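Local atomic coordinates of Abbfa_003403 (Acinetobacter baumannii, PDB entry 4ZXH), a protein that probably assembles a peptide product as a four-domain nonribosomal peptide synthetase, with condensation, adenylation, phosphopantetheine-bearing carrier and thioesterase domains in one chain. Residues Phe1070-Gly1075 with Gly1134-Gly1139; Ile1142-Ser1147 with Thr1158-Ile1163; Arg1094-Pro1099 with Thr1116-Glu1121. One frame throughout, in Å; residues are numbered along the deposited sequence.

Contact 1 of 3, residues Phe1070-Gly1075 with Gly1134-Gly1139; sequences FHPIGG and GGWCFG
Gly1134, near the end of strand 1131-1136, offers its carbonyl O to Phe1070 N at 3.1 Å, the hydrogen bond that ties the end of strand 1067-1070 to its neighbour. Trp1136 carries the next part of the interface: its CZ3, on the six-membered ring, meets Pro1072 CB at 3.5 Å, the two side chains crossing at about a right angle. Cys1137 sits at a positive phi of 54° at the turn between strand and helix, and its CB approaches Pro1072 CB loosely. In Phe1138, CG is anti to the backbone N (chi1 -178°), which carries the ring to Ile1073; CD1 of the isoleucine lies over one ring face, a CH-pi contact 4.0 Å from the centroid. Gly1139, in the first turn of helix 1138-1152, has its CA 3.2 Å from Phe1070 O, a CA-H...O contact. The Gly-x-Cys-x-Gly turn is consistent with the nucleophile elbow of an alpha/beta-hydrolase thioesterase. In the facing loop, Gly1075 N closes a type I turn onto Pro1072 O, and His1071 ND1, whose ring is also held through NE2 by Tyr1118 OH, adds a second bond from the opposite face of that carbonyl. This doubly bonded oxygen and the histidine fix the shape of the loop beside the probable elbow.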
ATOM      1  N   PHE A1070      39.839 -18.680  10.211  1.00 24.15           N
ATOM      2  CA  PHE A1070      39.786 -17.972  11.471  1.00 22.29           C
ATOM      3  C   PHE A1070      39.955 -16.476  11.314  1.00 21.58           C
ATOM      4  O   PHE A1070      40.739 -16.010  10.493  1.00 22.21           O
ATOM      5  CB  PHE A1070      40.840 -18.534  12.392  1.00 23.22           C
ATOM      6  CG  PHE A1070      40.751 -19.996  12.521  1.00 26.50           C
ATOM      7  CD1 PHE A1070      39.800 -20.568  13.358  1.00 28.45           C
ATOM      8  CD2 PHE A1070      41.579 -20.815  11.777  1.00 23.70           C
ATOM      9  CE1 PHE A1070      39.692 -21.939  13.473  1.00 23.85           C
ATOM     10  CE2 PHE A1070      41.484 -22.184  11.891  1.00 23.50           C
ATOM     11  CZ  PHE A1070      40.533 -22.747  12.737  1.00 27.12           C
ATOM     12  N   HIS A1071      39.209 -15.736  12.124  1.00 17.40           N
ATOM     13  CA  HIS A1071      39.178 -14.294  12.029  1.00 21.97           C
ATOM     14  C   HIS A1071      40.561 -13.687  12.130  1.00 24.10           C
ATOM     15  O   HIS A1071      41.417 -14.231  12.810  1.00 32.20           O
ATOM     16  CB  HIS A1071      38.299 -13.720  13.132  1.00 24.30           C
ATOM     17  CG  HIS A1071      38.773 -14.038  14.512  1.00 25.39           C
ATOM     18  ND1 HIS A1071      39.828 -13.385  15.107  1.00 28.55           N
ATOM     19  CD2 HIS A1071      38.314 -14.921  15.431  1.00 26.91           C
ATOM     20  CE1 HIS A1071      40.012 -13.864  16.325  1.00 24.45           C
ATOM     21  NE2 HIS A1071      39.107 -14.798  16.546  1.00 21.25           N
ATOM     22  N   PRO A1072      40.780 -12.558  11.446  1.00 25.00           N
ATOM     23  CA  PRO A1072      41.982 -11.735  11.642  1.00 22.91           C
ATOM     24  C   PRO A1072      41.856 -10.872  12.893  1.00 26.89           C
ATOM     25  O   PRO A1072      40.930 -11.105  13.673  1.00 28.49           O
ATOM     26  CB  PRO A1072      42.012 -10.866  10.390  1.00 26.49           C
ATOM     27  CG  PRO A1072      40.565 -10.761   9.989  1.00 14.37           C
ATOM     28  CD  PRO A1072      39.924 -12.048  10.354  1.00 14.81           C
ATOM     29  N   ILE A1073      42.743  -9.889  13.057  1.00 25.69           N
ATOM     30  CA  ILE A1073      42.756  -9.012  14.239  1.00 17.93           C
ATOM     31  C   ILE A1073      41.380  -8.463  14.622  1.00 18.41           C
ATOM     32  O   ILE A1073      41.002  -8.500  15.777  1.00 35.07           O
ATOM     33  CB  ILE A1073      43.689  -7.798  14.047  1.00 22.98           C
ATOM     34  CG1 ILE A1073      45.112  -8.239  13.731  1.00 26.68           C
ATOM     35  CG2 ILE A1073      43.723  -6.971  15.321  1.00 20.04           C
ATOM     36  CD1 ILE A1073      45.798  -8.892  14.919  1.00 34.31           C
ATOM     37  N   GLY A1074      40.627  -7.959  13.658  1.00 15.61           N
ATOM     38  CA  GLY A1074      39.324  -7.389  13.955  1.00 17.63           C
ATOM     39  C   GLY A1074      38.274  -8.357  14.491  1.00 19.73           C
ATOM     40  O   GLY A1074      37.290  -7.932  15.108  1.00 21.92           O
ATOM     41  N   GLY A1075      38.458  -9.649  14.231  1.00 21.59           N
ATOM     42  CA  GLY A1075      37.634 -10.684  14.831  1.00 21.46           C
ATOM     43  C   GLY A1075      36.434 -11.106  14.009  1.00 26.20           C
ATOM     44  O   GLY A1075      35.603 -11.914  14.440  1.00 34.65           O
ATOM     45  N   GLY A1134      43.035 -22.511   7.942  1.00 22.84           N
ATOM     46  CA  GLY A1134      43.590 -21.378   7.255  1.00 27.24           C
ATOM     47  C   GLY A1134      43.066 -20.062   7.754  1.00 30.43           C
ATOM     48  O   GLY A1134      42.123 -20.027   8.549  1.00 27.41           O
ATOM     49  N   GLY A1135      43.671 -18.984   7.264  1.00 19.30           N
ATOM     50  CA  GLY A1135      43.356 -17.653   7.732  1.00 18.14           C
ATOM     51  C   GLY A1135      44.099 -16.584   6.946  1.00 27.48           C
ATOM     52  O   GLY A1135      45.180 -16.814   6.361  1.00 18.09           O
ATOM     53  N   TRP A1136      43.492 -15.404   6.911  1.00 17.75           N
ATOM     54  CA  TRP A1136      44.127 -14.270   6.288  1.00 23.55           C
ATOM     55  C   TRP A1136      44.787 -13.501   7.412  1.00 25.35           C
ATOM     56  O   TRP A1136      44.215 -13.390   8.492  1.00 25.89           O
ATOM     57  CB  TRP A1136      43.114 -13.407   5.516  1.00 15.77           C
ATOM     58  CG  TRP A1136      43.672 -12.062   5.231  1.00 17.38           C
ATOM     59  CD1 TRP A1136      44.638 -11.752   4.314  1.00 15.64           C
ATOM     60  CD2 TRP A1136      43.340 -10.841   5.891  1.00 27.36           C
ATOM     61  NE1 TRP A1136      44.913 -10.402   4.348  1.00 17.62           N
ATOM     62  CE2 TRP A1136      44.134  -9.819   5.317  1.00 29.66           C
ATOM     63  CE3 TRP A1136      42.443 -10.500   6.912  1.00 29.89           C
ATOM     64  CZ2 TRP A1136      44.066  -8.489   5.733  1.00 28.52           C
ATOM     65  CZ3 TRP A1136      42.371  -9.163   7.328  1.00 28.18           C
ATOM     66  CH2 TRP A1136      43.184  -8.184   6.744  1.00 26.30           C
ATOM     67  N   CYS A1137      45.990 -12.992   7.188  1.00 32.11           N
ATOM     68  CA  CYS A1137      46.672 -12.213   8.226  1.00 34.01           C
ATOM     69  C   CYS A1137      46.761 -13.012   9.548  1.00 30.80           C
ATOM     70  O   CYS A1137      47.190 -14.172   9.567  1.00 32.93           O
ATOM     71  CB  CYS A1137      45.942 -10.874   8.433  1.00 27.86           C
ATOM     72  SG  CYS A1137      46.796  -9.618   9.440  1.00 34.73           S
ATOM     73  N   PHE A1138      46.322 -12.397  10.637  1.00 17.05           N
ATOM     74  CA  PHE A1138      46.369 -12.995  11.974  1.00 23.23           C
ATOM     75  C   PHE A1138      45.619 -14.340  12.060  1.00 26.64           C
ATOM     76  O   PHE A1138      45.986 -15.224  12.842  1.00 24.72           O
ATOM     77  CB  PHE A1138      45.811 -11.982  12.962  1.00 22.79           C
ATOM     78  CG  PHE A1138      45.840 -12.417  14.388  1.00 29.78           C
ATOM     79  CD1 PHE A1138      47.035 -12.525  15.070  1.00 31.09           C
ATOM     80  CD2 PHE A1138      44.653 -12.661  15.071  1.00 27.98           C
ATOM     81  CE1 PHE A1138      47.053 -12.911  16.400  1.00 34.21           C
ATOM     82  CE2 PHE A1138      44.662 -13.036  16.400  1.00 25.53           C
ATOM     83  CZ  PHE A1138      45.864 -13.162  17.065  1.00 25.76           C
ATOM     84  N   GLY A1139      44.586 -14.505  11.236  1.00 22.16           N
ATOM     85  CA  GLY A1139      43.918 -15.795  11.119  1.00 24.44           C
ATOM     86  C   GLY A1139      44.892 -16.951  10.879  1.00 30.98           C
ATOM     87  O   GLY A1139      44.787 -17.999  11.518  1.00 32.65           O
TER

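Contact 2 of 3, residues Ile1142-Ser1147 with Thr1158-Ile1163; sequences IAYEIS and TGIVMI
Apolar contacts between helix 1138-1152 and strand 1157-1163 centre on Ile1160, whose two branches meet different residues of the helix. Its CG2, anti to the backbone N (the chi1 of CG1 being -57°), meets Ala1143 CB at 3.9 Å. CG1 takes the other direction and carries CD1 between Tyr1144 and Ser1147, passing 4.2 Å from Tyr1144 CA. Two residues on, Met1162 points to the same side of the sheet; its chain runs extended beyond CG and brings CE to 4.0 Å from Tyr1144 CD1, approaching the ring obliquely.

Polar bonding stays within the helix. Ser1147 OG donates to Ala1143 O at 2.7 Å, and Ser1147 N reaches the same oxygen from the opposite face of the carbonyl, so two donors grip it. This bond turns the buried hydroxyl back onto its own helix beside the isoleucine methyl. The phenol of Tyr1144 finds its partner farther off, at Glu1258 O, and its ring meets Trp1280 edge-to-face.

The segment axes approach to 9.1 Å and run nearly antiparallel, at 161°. A helix running back antiparallel to the adjacent parallel strands it joins, 1131-1136 and 1157-1163, is the beta-alpha-beta crossover of the alpha/beta-hydrolase fold, to which thioesterase domains of this family belong.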
ATOM      1  N   ILE A1142      46.491 -17.905  14.229  1.00 27.69           N
ATOM      2  CA  ILE A1142      45.565 -18.751  14.978  1.00 23.21           C
ATOM      3  C   ILE A1142      45.604 -20.183  14.468  1.00 37.39           C
ATOM      4  O   ILE A1142      45.767 -21.121  15.264  1.00 32.74           O
ATOM      5  CB  ILE A1142      44.137 -18.227  14.893  1.00 22.10           C
ATOM      6  CG1 ILE A1142      44.046 -16.862  15.578  1.00 21.45           C
ATOM      7  CG2 ILE A1142      43.167 -19.207  15.508  1.00 23.14           C
ATOM      8  CD1 ILE A1142      42.690 -16.241  15.521  1.00 20.53           C
ATOM      9  N   ALA A1143      45.490 -20.343  13.143  1.00 23.54           N
ATOM     10  CA  ALA A1143      45.559 -21.660  12.493  1.00 24.63           C
ATOM     11  C   ALA A1143      46.801 -22.439  12.878  1.00 29.14           C
ATOM     12  O   ALA A1143      46.744 -23.652  13.090  1.00 27.99           O
ATOM     13  CB  ALA A1143      45.511 -21.516  10.999  1.00 23.72           C
ATOM     14  N   TYR A1144      47.923 -21.732  12.963  1.00 33.21           N
ATOM     15  CA  TYR A1144      49.187 -22.347  13.335  1.00 30.21           C
ATOM     16  C   TYR A1144      49.077 -22.917  14.735  1.00 32.53           C
ATOM     17  O   TYR A1144      49.410 -24.085  14.958  1.00 33.71           O
ATOM     18  CB  TYR A1144      50.318 -21.325  13.248  1.00 34.23           C
ATOM     19  CG  TYR A1144      51.726 -21.888  13.367  1.00 33.82           C
ATOM     20  CD1 TYR A1144      52.283 -22.650  12.345  1.00 37.08           C
ATOM     21  CD2 TYR A1144      52.513 -21.604  14.472  1.00 30.37           C
ATOM     22  CE1 TYR A1144      53.573 -23.143  12.436  1.00 40.01           C
ATOM     23  CE2 TYR A1144      53.809 -22.082  14.574  1.00 32.49           C
ATOM     24  CZ  TYR A1144      54.335 -22.855  13.559  1.00 42.93           C
ATOM     25  OH  TYR A1144      55.627 -23.333  13.663  1.00 44.65           O
ATOM     26  N   GLU A1145      48.576 -22.110  15.671  1.00 31.24           N
ATOM     27  CA  GLU A1145      48.479 -22.559  17.063  1.00 41.26           C
ATOM     28  C   GLU A1145      47.423 -23.660  17.232  1.00 39.89           C
ATOM     29  O   GLU A1145      47.581 -24.569  18.050  1.00 36.38           O
ATOM     30  CB  GLU A1145      48.176 -21.382  18.003  1.00 34.06           C
ATOM     31  CG  GLU A1145      47.880 -21.789  19.450  1.00 32.29           C
ATOM     32  CD  GLU A1145      49.065 -22.480  20.140  1.00 43.69           C
ATOM     33  OE1 GLU A1145      50.225 -22.311  19.686  1.00 41.46           O
ATOM     34  OE2 GLU A1145      48.830 -23.189  21.146  1.00 43.69           O
ATOM     35  N   ILE A1146      46.351 -23.590  16.451  1.00 35.87           N
ATOM     36  CA  ILE A1146      45.360 -24.654  16.475  1.00 37.56           C
ATOM     37  C   ILE A1146      45.978 -25.948  15.963  1.00 39.63           C
ATOM     38  O   ILE A1146      45.751 -27.009  16.551  1.00 43.39           O
ATOM     39  CB  ILE A1146      44.126 -24.294  15.667  1.00 31.63           C
ATOM     40  CG1 ILE A1146      43.285 -23.307  16.465  1.00 29.31           C
ATOM     41  CG2 ILE A1146      43.297 -25.511  15.398  1.00 32.64           C
ATOM     42  CD1 ILE A1146      42.023 -22.919  15.778  1.00 31.20           C
ATOM     43  N   SER A1147      46.786 -25.861  14.907  1.00 33.81           N
ATOM     44  CA  SER A1147      47.512 -27.036  14.424  1.00 42.06           C
ATOM     45  C   SER A1147      48.414 -27.609  15.497  1.00 51.21           C
ATOM     46  O   SER A1147      48.440 -28.816  15.700  1.00 62.36           O
ATOM     47  CB  SER A1147      48.356 -26.704  13.206  1.00 43.05           C
ATOM     48  OG  SER A1147      47.573 -26.100  12.205  1.00 44.50           O
ATOM     49  N   THR A1158      45.873 -31.714   7.624  1.00 43.17           N
ATOM     50  CA  THR A1158      46.092 -31.915   6.195  1.00 46.04           C
ATOM     51  C   THR A1158      46.970 -30.809   5.628  1.00 47.20           C
ATOM     52  O   THR A1158      47.889 -31.067   4.846  1.00 50.77           O
ATOM     53  CB  THR A1158      44.767 -31.965   5.415  1.00 47.31           C
ATOM     54  OG1 THR A1158      44.025 -33.119   5.824  1.00 52.81           O
ATOM     55  CG2 THR A1158      45.029 -32.050   3.917  1.00 37.93           C
ATOM     56  N   GLY A1159      46.683 -29.579   6.037  1.00 41.09           N
ATOM     57  CA  GLY A1159      47.446 -28.433   5.590  1.00 38.13           C
ATOM     58  C   GLY A1159      46.928 -27.134   6.171  1.00 35.00           C
ATOM     59  O   GLY A1159      45.819 -27.071   6.700  1.00 31.71           O
ATOM     60  N   ILE A1160      47.746 -26.093   6.075  1.00 37.52           N
ATOM     61  CA  ILE A1160      47.367 -24.767   6.537  1.00 33.30           C
ATOM     62  C   ILE A1160      47.411 -23.765   5.386  1.00 34.67           C
ATOM     63  O   ILE A1160      48.420 -23.663   4.684  1.00 33.08           O
ATOM     64  CB  ILE A1160      48.293 -24.272   7.636  1.00 31.60           C
ATOM     65  CG1 ILE A1160      48.320 -25.252   8.798  1.00 38.47           C
ATOM     66  CG2 ILE A1160      47.818 -22.928   8.140  1.00 36.48           C
ATOM     67  CD1 ILE A1160      49.252 -24.812   9.903  1.00 43.55           C
ATOM     68  N   VAL A1161      46.334 -23.020   5.182  1.00 24.62           N
ATOM     69  CA  VAL A1161      46.391 -21.945   4.212  1.00 23.44           C
ATOM     70  C   VAL A1161      46.613 -20.603   4.895  1.00 27.65           C
ATOM     71  O   VAL A1161      45.794 -20.164   5.695  1.00 23.99           O
ATOM     72  CB  VAL A1161      45.130 -21.869   3.379  1.00 28.02           C
ATOM     73  CG1 VAL A1161      45.212 -20.679   2.448  1.00 26.43           C
ATOM     74  CG2 VAL A1161      44.971 -23.137   2.577  1.00 37.01           C
ATOM     75  N   MET A1162      47.727 -19.945   4.591  1.00 26.13           N
ATOM     76  CA  MET A1162      47.983 -18.653   5.207  1.00 21.10           C
ATOM     77  C   MET A1162      48.094 -17.601   4.151  1.00 25.80           C
ATOM     78  O   MET A1162      48.986 -17.655   3.302  1.00 31.74           O
ATOM     79  CB  MET A1162      49.260 -18.677   6.038  1.00 26.96           C
ATOM     80  CG  MET A1162      49.170 -19.478   7.320  1.00 24.43           C
ATOM     81  SD  MET A1162      50.800 -19.496   8.057  1.00 28.08           S
ATOM     82  CE  MET A1162      50.740 -20.992   9.048  1.00 34.04           C
ATOM     83  N   ILE A1163      47.193 -16.631   4.200  1.00 21.05           N
ATOM     84  CA  ILE A1163      47.214 -15.572   3.210  1.00 22.18           C
ATOM     85  C   ILE A1163      47.864 -14.316   3.802  1.00 26.14           C
ATOM     86  O   ILE A1163      47.308 -13.674   4.695  1.00 25.61           O
ATOM     87  CB  ILE A1163      45.804 -15.287   2.692  1.00 24.58           C
ATOM     88  CG1 ILE A1163      45.141 -16.609   2.284  1.00 26.74           C
ATOM     89  CG2 ILE A1163      45.868 -14.361   1.504  1.00 22.90           C
ATOM     90  CD1 ILE A1163      43.684 -16.496   1.973  1.00 22.64           C
TER

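Contact 3 of 3, residues Arg1094-Pro1099 with Thr1116-Glu1121; sequences RAIQSP and TLYIAE
A strand end and the loop after it pack against a helix here: Ile1096, Ser1098 and Pro1099 meet Leu1117 and Tyr1118 at one side of the thioesterase sheet, in a mostly apolar contact with a water at its polar end. Tyr1118 is its main element. The side chain, with CG beside the backbone N (chi1 -65°), reaches from the helix toward strand 1093-1096, and one ring face receives Ile1096 CG2. This methyl stands 4.0 Å from the ring centroid and only 6° off the normal, a CH-pi contact placed almost squarely over the ring centre. The isoleucine and the tyrosine lie alongside each other, pointing opposite ways.

Pro1099 approaches the same ring at its edge, CD lying near the ring plane and 3.8 Å from Tyr1118 OH. Its CG touches Leu1117 CD2 at 4.0 Å, extending the apolar surface by one residue along the helix. The tyrosine is therefore met both over a face and at its hydroxyl-bearing edge, two contacts that bear on how the ring can turn.

At this edge a water bridges the segments, 2.8 Å from Ser1098 OG and 3.0 Å from Tyr1118 OH. Both hydroxyls have further partners: the serine bonds to Gly1100 N, and the phenol to His1071 NE2. Together these bonds fix the position of the phenol hydroxyl beside the loop.

Strand 1093-1096 lies between strands 1055-1057 and 1067-1070, and Ile1096 also touches Val1055 and Phe1070. Helix 1111-1125 also packs against helix 1138-1152.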
ATOM      1  N   ARG A1094      33.907 -23.127   6.584  1.00 24.08           N
ATOM      2  CA  ARG A1094      33.412 -22.596   7.840  1.00 22.31           C
ATOM      3  C   ARG A1094      34.415 -21.598   8.360  1.00 23.56           C
ATOM      4  O   ARG A1094      35.618 -21.786   8.217  1.00 31.97           O
ATOM      5  CB  ARG A1094      33.186 -23.714   8.848  1.00 25.05           C
ATOM      6  CG  ARG A1094      32.336 -24.828   8.299  1.00 31.88           C
ATOM      7  CD  ARG A1094      31.752 -25.680   9.403  1.00 35.22           C
ATOM      8  NE  ARG A1094      30.706 -26.557   8.900  1.00 34.11           N
ATOM      9  CZ  ARG A1094      30.810 -27.873   8.871  1.00 42.02           C
ATOM     10  NH1 ARG A1094      31.912 -28.448   9.331  1.00 46.39           N
ATOM     11  NH2 ARG A1094      29.810 -28.608   8.399  1.00 47.26           N
ATOM     12  N   ALA A1095      33.917 -20.520   8.938  1.00 23.48           N
ATOM     13  CA  ALA A1095      34.767 -19.440   9.408  1.00 31.15           C
ATOM     14  C   ALA A1095      34.355 -19.127  10.824  1.00 33.67           C
ATOM     15  O   ALA A1095      33.192 -19.324  11.189  1.00 34.39           O
ATOM     16  CB  ALA A1095      34.645 -18.192   8.514  1.00 17.92           C
ATOM     17  N   ILE A1096      35.299 -18.643  11.622  1.00 25.32           N
ATOM     18  CA  ILE A1096      35.011 -18.395  13.020  1.00 20.79           C
ATOM     19  C   ILE A1096      35.276 -16.952  13.415  1.00 26.11           C
ATOM     20  O   ILE A1096      36.401 -16.463  13.315  1.00 29.98           O
ATOM     21  CB  ILE A1096      35.821 -19.330  13.902  1.00 22.71           C
ATOM     22  CG1 ILE A1096      35.397 -20.774  13.621  1.00 28.27           C
ATOM     23  CG2 ILE A1096      35.647 -18.958  15.363  1.00 25.71           C
ATOM     24  CD1 ILE A1096      35.939 -21.792  14.596  1.00 33.98           C
ATOM     25  N   GLN A1097      34.226 -16.264  13.850  1.00 22.89           N
ATOM     26  CA  GLN A1097      34.385 -14.918  14.391  1.00 28.87           C
ATOM     27  C   GLN A1097      34.676 -14.980  15.906  1.00 31.76           C
ATOM     28  O   GLN A1097      34.391 -15.974  16.563  1.00 39.30           O
ATOM     29  CB  GLN A1097      33.127 -14.093  14.124  1.00 20.42           C
ATOM     30  CG  GLN A1097      31.948 -14.557  14.930  1.00 21.22           C
ATOM     31  CD  GLN A1097      30.691 -13.836  14.553  1.00 38.87           C
ATOM     32  OE1 GLN A1097      30.724 -12.825  13.845  1.00 45.08           O
ATOM     33  NE2 GLN A1097      29.560 -14.371  14.991  1.00 41.79           N
ATOM     34  N   SER A1098      35.232 -13.919  16.463  1.00 25.53           N
ATOM     35  CA  SER A1098      35.477 -13.889  17.904  1.00 31.64           C
ATOM     36  C   SER A1098      34.196 -13.699  18.727  1.00 32.60           C
ATOM     37  O   SER A1098      33.321 -12.901  18.369  1.00 37.54           O
ATOM     38  CB  SER A1098      36.480 -12.780  18.231  1.00 24.77           C
ATOM     39  OG  SER A1098      36.573 -12.571  19.620  1.00 26.85           O
ATOM     40  N   PRO A1099      34.079 -14.428  19.839  1.00 33.33           N
ATOM     41  CA  PRO A1099      32.987 -14.188  20.799  1.00 40.93           C
ATOM     42  C   PRO A1099      32.918 -12.712  21.231  1.00 39.10           C
ATOM     43  O   PRO A1099      31.855 -12.180  21.548  1.00 36.71           O
ATOM     44  CB  PRO A1099      33.355 -15.078  21.995  1.00 35.27           C
ATOM     45  CG  PRO A1099      34.223 -16.151  21.430  1.00 36.32           C
ATOM     46  CD  PRO A1099      34.973 -15.518  20.266  1.00 38.06           C
ATOM     47  N   THR A1116      42.254 -23.444  21.945  1.00 49.09           N
ATOM     48  CA  THR A1116      41.510 -24.459  22.671  1.00 36.51           C
ATOM     49  C   THR A1116      40.003 -24.241  22.551  1.00 43.47           C
ATOM     50  O   THR A1116      39.252 -25.168  22.268  1.00 46.33           O
ATOM     51  CB  THR A1116      41.884 -24.480  24.166  1.00 47.48           C
ATOM     52  OG1 THR A1116      43.276 -24.775  24.309  1.00 46.34           O
ATOM     53  CG2 THR A1116      41.064 -25.531  24.901  1.00 41.18           C
ATOM     54  N   LEU A1117      39.566 -23.006  22.768  1.00 39.06           N
ATOM     55  CA  LEU A1117      38.149 -22.680  22.680  1.00 38.97           C
ATOM     56  C   LEU A1117      37.582 -23.000  21.301  1.00 41.94           C
ATOM     57  O   LEU A1117      36.510 -23.609  21.194  1.00 51.77           O
ATOM     58  CB  LEU A1117      37.917 -21.203  22.989  1.00 42.14           C
ATOM     59  CG  LEU A1117      36.443 -20.814  22.899  1.00 43.79           C
ATOM     60  CD1 LEU A1117      35.709 -21.534  24.013  1.00 45.39           C
ATOM     61  CD2 LEU A1117      36.231 -19.302  22.971  1.00 38.24           C
ATOM     62  N   TYR A1118      38.302 -22.586  20.255  1.00 31.99           N
ATOM     63  CA  TYR A1118      37.848 -22.790  18.875  1.00 37.80           C
ATOM     64  C   TYR A1118      37.876 -24.271  18.512  1.00 47.84           C
ATOM     65  O   TYR A1118      36.936 -24.769  17.884  1.00 47.87           O
ATOM     66  CB  TYR A1118      38.692 -21.984  17.873  1.00 27.45           C
ATOM     67  CG  TYR A1118      38.571 -20.484  18.030  1.00 33.11           C
ATOM     68  CD1 TYR A1118      37.587 -19.919  18.841  1.00 31.40           C
ATOM     69  CD2 TYR A1118      39.437 -19.629  17.371  1.00 37.45           C
ATOM     70  CE1 TYR A1118      37.474 -18.566  18.995  1.00 25.06           C
ATOM     71  CE2 TYR A1118      39.325 -18.249  17.514  1.00 29.04           C
ATOM     72  CZ  TYR A1118      38.350 -17.732  18.332  1.00 28.41           C
ATOM     73  OH  TYR A1118      38.257 -16.369  18.480  1.00 32.17           O
ATOM     74  N   ILE A1119      38.945 -24.967  18.909  1.00 45.45           N
ATOM     75  CA  ILE A1119      39.049 -26.407  18.670  1.00 42.08           C
ATOM     76  C   ILE A1119      37.842 -27.166  19.214  1.00 39.87           C
ATOM     77  O   ILE A1119      37.301 -28.032  18.535  1.00 51.01           O
ATOM     78  CB  ILE A1119      40.326 -26.996  19.281  1.00 38.52           C
ATOM     79  CG1 ILE A1119      41.502 -26.761  18.342  1.00 34.77           C
ATOM     80  CG2 ILE A1119      40.176 -28.475  19.492  1.00 38.59           C
ATOM     81  CD1 ILE A1119      42.828 -27.171  18.923  1.00 40.17           C
ATOM     82  N   ALA A1120      37.402 -26.831  20.420  1.00 36.92           N
ATOM     83  CA  ALA A1120      36.190 -27.442  20.965  1.00 38.68           C
ATOM     84  C   ALA A1120      34.978 -27.126  20.084  1.00 56.64           C
ATOM     85  O   ALA A1120      34.168 -28.013  19.822  1.00 62.23           O
ATOM     86  CB  ALA A1120      35.946 -26.985  22.389  1.00 39.87           C
ATOM     87  N   GLU A1121      34.851 -25.881  19.619  1.00 45.65           N
ATOM     88  CA  GLU A1121      33.765 -25.547  18.686  1.00 45.86           C
ATOM     89  C   GLU A1121      33.851 -26.364  17.387  1.00 45.29           C
ATOM     90  O   GLU A1121      32.828 -26.794  16.857  1.00 46.59           O
ATOM     91  CB  GLU A1121      33.751 -24.046  18.354  1.00 31.14           C
ATOM     92  CG  GLU A1121      32.940 -23.183  19.337  1.00 42.64           C
ATOM     93  CD  GLU A1121      31.433 -23.469  19.302  1.00 58.63           C
ATOM     94  OE1 GLU A1121      30.850 -23.500  18.193  1.00 64.65           O
ATOM     95  OE2 GLU A1121      30.827 -23.666  20.381  1.00 64.29           O
TER
HETATM   96  O   HOH W   1      38.462 -14.362  20.646  1.00 30.37           O

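All three contacts lie within the thioesterase domain, their centres 11 to 13 Å apart. Contacts 1 and 2 share helix 1138-1152 and the neighbouring strands 1131-1136 and 1157-1163, joined where Gly1135 N probably bonds to Val1161 O at 2.9 Å and Cys1137 N to Ile1163 O, also at 2.9 Å. Contact 3, nested in the chain loop that contact 1 closes, is linked to it by His1071 NE2 and Tyr1118 OH, 2.6 Å apart. Ile1146 CG2 reaches Ile1119 CG1 at 3.7 Å, bringing the helices of contacts 2 and 3 together. Cys1137 of contact 1, with His1297 and Asp1164, has a geometry consistent with a catalytic triad.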